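Local structure of profilin-2 (Mus musculus, 2V8F) at residues G3-S6 with Y7-N10; G38-Q41 with S42-P45. The protein binds actin and proline-rich segments of its partners, among them the FH1 domain of the formin mDia1, and so probably helps supply actin monomers to growing filaments. All blocks are in the same frame, centred on the assembly; numbering follows the deposited sequence. Where two conformers were deposited one is given.

How the contacts relate
Profilin illustrates how one small antiparallel sheet can carry separate local turns, one of them at a binding site. Contact 1 (3-6 with 7-10) covers the N-terminal lead-in and first turns of helix 5-12 and comes first along the chain; contact 2 (38-41 with 42-45) follows in the loop that leaves edge strand 31-34 for helix 45-52. Their centres lie about 16 Å apart and their nearest atoms about 8 Å, so the two do not touch. Strand 31-34 is their common neighbour: Trp4, Gln5 and Val8 pack on its Ala33, while Ile43 rests on its Val31. Contact 1 places aromatic rings against the bound proline-rich peptide, whereas contact 2 turns the chain toward the next helix.

Contact 1 of 2, residues G3-S6 with Y7-N10; sequences GWQS and YVDN
Trp4 and Tyr7 meet in a local contact one helical turn apart, at the start of helix 5-12, where the chain packs over strands 19-24 and 31-34 and helix 121-137. One corner of the indole, CE3 and CZ3, reaches over a face of the tyrosine, with CZ3 4.1 Å above the ring centre; the planes are inclined at 44°, an oblique pairing. Both side chains have CG beside their own backbone N (chi1 -76° and -77°), and this shared setting carries the two rings off the same flank of the turn. Behind them the backbone closes: Trp4 O takes the N-H of Tyr7 at 2.9 Å, from well above the carbonyl plane, and Asp9 N reaches Gln5 O at 2.9 Å in a straighter bond. In one of its two conformers, Ser6 OG donates to Gly3 O (2.7 Å), which also accepts Ser6 N. One conformer of Gln5 likewise bends at chi2, bringing NE2 to 3.7 Å from Val8 CG1, and the same NE2 bonds Ala34 O. The outer ends of the aromatic pair, Trp4 NE1 and Tyr7 OH, hydrogen-bond the backbone of the bound peptide, making this turn part of the aromatic poly-proline site characteristic of profilins.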
loop_
_atom_site.group_PDB
_atom_site.type_symbol
_atom_site.label_atom_id
_atom_site.label_comp_id
_atom_site.label_asym_id
_atom_site.label_seq_id
_atom_site.Cartn_x
_atom_site.Cartn_y
_atom_site.Cartn_z
ATOM N N GLY A 3 -9.004 -8.246 5.234
ATOM C CA GLY A 3 -7.615 -8.682 5.323
ATOM C C GLY A 3 -7.002 -8.848 3.959
ATOM O O GLY A 3 -5.781 -8.916 3.815
ATOM N N TRP A 4 -7.813 -8.972 2.919
ATOM C CA TRP A 4 -7.211 -9.086 1.604
ATOM C C TRP A 4 -6.543 -7.786 1.202
ATOM O O TRP A 4 -5.694 -7.770 0.303
ATOM C CB TRP A 4 -8.322 -9.453 0.610
ATOM C CG TRP A 4 -8.679 -10.897 0.766
ATOM C CD1 TRP A 4 -9.788 -11.407 1.350
ATOM C CD2 TRP A 4 -7.889 -12.024 0.345
ATOM N NE1 TRP A 4 -9.763 -12.784 1.313
ATOM C CE2 TRP A 4 -8.629 -13.181 0.710
ATOM C CE3 TRP A 4 -6.674 -12.186 -0.297
ATOM C CZ2 TRP A 4 -8.156 -14.467 0.434
ATOM C CZ3 TRP A 4 -6.216 -13.437 -0.561
ATOM C CH2 TRP A 4 -6.961 -14.570 -0.189
ATOM N N GLN A 5 -6.856 -6.667 1.841
ATOM C CA GLN A 5 -6.135 -5.426 1.493
ATOM C C GLN A 5 -4.647 -5.537 1.789
ATOM O O GLN A 5 -3.848 -4.853 1.119
ATOM C CB GLN A 5 -6.774 -4.225 2.214
ATOM C CG GLN A 5 -6.646 -2.906 1.479
ATOM C CD GLN A 5 -7.381 -2.811 0.149
ATOM O OE1 GLN A 5 -8.517 -3.274 -0.014
ATOM N NE2 GLN A 5 -6.783 -2.186 -0.861
ATOM N N SER A 6 -4.265 -6.363 2.749
ATOM C CA SER A 6 -2.832 -6.561 3.005
ATOM C C SER A 6 -2.102 -7.144 1.807
ATOM O O SER A 6 -0.903 -6.916 1.600
ATOM C CB SER A 6 -2.646 -7.463 4.238
ATOM O OG SER A 6 -3.139 -8.777 4.005
ATOM N N TYR A 7 -2.844 -7.939 1.010
ATOM C CA TYR A 7 -2.224 -8.470 -0.220
ATOM C C TYR A 7 -2.015 -7.385 -1.253
ATOM O O TYR A 7 -0.988 -7.375 -1.939
ATOM C CB TYR A 7 -3.103 -9.608 -0.776
ATOM C CG TYR A 7 -2.864 -10.863 0.053
ATOM C CD1 TYR A 7 -2.106 -11.874 -0.504
ATOM C CD2 TYR A 7 -3.387 -11.047 1.351
ATOM C CE1 TYR A 7 -1.842 -13.049 0.166
ATOM C CE2 TYR A 7 -3.108 -12.237 2.032
ATOM C CZ TYR A 7 -2.349 -13.215 1.448
ATOM O OH TYR A 7 -2.064 -14.375 2.097
ATOM N N VAL A 8 -2.981 -6.489 -1.370
ATOM C CA VAL A 8 -2.764 -5.303 -2.204
ATOM C C VAL A 8 -1.567 -4.523 -1.718
ATOM O O VAL A 8 -0.744 -4.102 -2.554
ATOM C CB VAL A 8 -4.058 -4.464 -2.252
ATOM C CG1 VAL A 8 -3.887 -3.154 -3.004
ATOM C CG2 VAL A 8 -5.227 -5.175 -2.917
ATOM N N ASP A 9 -1.496 -4.307 -0.413
ATOM C CA ASP A 9 -0.341 -3.574 0.154
ATOM C C ASP A 9 0.982 -4.205 -0.280
ATOM O O ASP A 9 1.930 -3.534 -0.645
ATOM C CB ASP A 9 -0.469 -3.576 1.664
ATOM C CG ASP A 9 -1.522 -2.726 2.275
ATOM O OD1 ASP A 9 -2.127 -1.955 1.512
ATOM O OD2 ASP A 9 -1.801 -2.793 3.508
ATOM N N ASN A 10 1.052 -5.520 -0.175
ATOM C CA ASN A 10 2.263 -6.261 -0.477
ATOM C C ASN A 10 2.627 -6.054 -1.941
ATOM O O ASN A 10 3.768 -5.790 -2.293
ATOM C CB ASN A 10 2.020 -7.717 -0.085
ATOM C CG ASN A 10 3.179 -8.572 -0.516
ATOM O OD1 ASN A 10 3.419 -8.858 -1.698
ATOM N ND2 ASN A 10 3.940 -8.983 0.480
#

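Contact 2 of 2, residues G38-Q41 with S42-P45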
loop_
_atom_site.group_PDB
_atom_site.type_symbol
_atom_site.label_atom_id
_atom_site.label_comp_id
_atom_site.label_asym_id
_atom_site.label_seq_id
_atom_site.Cartn_x
_atom_site.Cartn_y
_atom_site.Cartn_z
ATOM N N GLY A 38 -8.458 3.191 -8.995
ATOM C CA GLY A 38 -7.920 2.509 -10.149
ATOM C C GLY A 38 -8.995 1.895 -11.028
ATOM O O GLY A 38 -10.193 1.959 -10.708
ATOM N N VAL A 39 -8.541 1.344 -12.147
ATOM C CA VAL A 39 -9.511 0.609 -12.955
ATOM C C VAL A 39 -9.830 -0.751 -12.346
ATOM O O VAL A 39 -10.929 -1.244 -12.559
ATOM C CB VAL A 39 -9.106 0.397 -14.438
ATOM C CG1 VAL A 39 -8.932 1.783 -15.038
ATOM C CG2 VAL A 39 -7.882 -0.476 -14.553
ATOM N N PHE A 40 -8.912 -1.299 -11.575
ATOM C CA PHE A 40 -9.133 -2.640 -11.046
ATOM C C PHE A 40 -10.332 -2.713 -10.093
ATOM O O PHE A 40 -11.025 -3.710 -10.028
ATOM C CB PHE A 40 -7.911 -3.191 -10.348
ATOM C CG PHE A 40 -6.719 -3.538 -11.233
ATOM C CD1 PHE A 40 -6.788 -3.762 -12.579
ATOM C CD2 PHE A 40 -5.486 -3.651 -10.631
ATOM C CE1 PHE A 40 -5.665 -4.075 -13.341
ATOM C CE2 PHE A 40 -4.337 -3.981 -11.347
ATOM C CZ PHE A 40 -4.452 -4.183 -12.691
ATOM N N GLN A 41 -10.550 -1.627 -9.376
ATOM C CA GLN A 41 -11.659 -1.641 -8.438
ATOM C C GLN A 41 -12.983 -1.787 -9.147
ATOM O O GLN A 41 -13.967 -2.179 -8.481
ATOM C CB GLN A 41 -11.586 -0.292 -7.703
ATOM C CG GLN A 41 -12.583 -0.289 -6.585
ATOM C CD GLN A 41 -12.714 0.941 -5.732
ATOM O OE1 GLN A 41 -12.495 2.071 -6.163
ATOM N NE2 GLN A 41 -13.086 0.694 -4.474
ATOM N N SER A 42 -13.092 -1.459 -10.444
ATOM C CA SER A 42 -14.335 -1.624 -11.178
ATOM C C SER A 42 -14.323 -2.812 -12.134
ATOM O O SER A 42 -15.218 -2.874 -12.979
ATOM C CB SER A 42 -14.668 -0.356 -11.979
ATOM O OG SER A 42 -15.074 0.621 -11.043
ATOM N N ILE A 43 -13.431 -3.771 -11.945
ATOM C CA ILE A 43 -13.559 -5.000 -12.731
ATOM C C ILE A 43 -14.912 -5.628 -12.442
ATOM O O ILE A 43 -15.384 -5.663 -11.307
ATOM C CB ILE A 43 -12.424 -5.972 -12.372
ATOM C CG1 ILE A 43 -11.101 -5.501 -13.001
ATOM C CG2 ILE A 43 -12.724 -7.456 -12.690
ATOM C CD1 ILE A 43 -9.862 -6.166 -12.407
ATOM N N THR A 44 -15.559 -6.164 -13.467
ATOM C CA THR A 44 -16.872 -6.776 -13.408
ATOM C C THR A 44 -16.851 -8.289 -13.558
ATOM O O THR A 44 -15.890 -8.827 -14.125
ATOM C CB THR A 44 -17.810 -6.222 -14.510
ATOM O OG1 THR A 44 -17.279 -6.727 -15.750
ATOM C CG2 THR A 44 -17.796 -4.715 -14.486
ATOM N N PRO A 45 -17.899 -8.963 -13.101
ATOM C CA PRO A 45 -17.966 -10.412 -13.354
ATOM C C PRO A 45 -17.823 -10.819 -14.815
ATOM O O PRO A 45 -17.133 -11.809 -15.054
ATOM C CB PRO A 45 -19.340 -10.765 -12.767
ATOM C CG PRO A 45 -19.488 -9.756 -11.649
ATOM C CD PRO A 45 -19.009 -8.460 -12.271
HETATM O O HOH W 1 -15.823 -4.098 -8.963
#
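With CG1 beside its backbone N (chi1 -75°) and the chain extended beyond it (chi2 164°), Ile43 sends CD1 back alongside Phe40, whose ring is likewise set beside its own N (chi1 -70°). The two side chains run next to each other in the same direction, Ile43 CD1 lying 3.9 Å from Phe40 CD1 and 3.6 Å from Phe40 O. Beneath this apolar pair the backbone winds into a short 3-10 turn. Ser42 N bonds Val39 O at 3.0 Å, and one residue on Ile43 N bonds Phe40 O at 3.1 Å; the N-H of Ile43 points almost straight at its acceptor, yet both donors stand well above their carbonyl planes. A water then bridges the end of the turn, donating to Gln41 O (2.7 Å) and to Ile43 O (2.9 Å). Glu19 accepts the N-H groups of Val39 and Phe40 on its two carboxylate oxygens, while Phe40 and Ile43 press on Phe112 of strand 109-114. Beyond the turn, Thr44 OG1 caps helix 45-52 at Glu47 N. The chemistry is thus divided: several peptide groups find partners in the chain itself, in Glu19 and in a water, whereas buried Phe40 and Ile43 fasten the turn to the sheet.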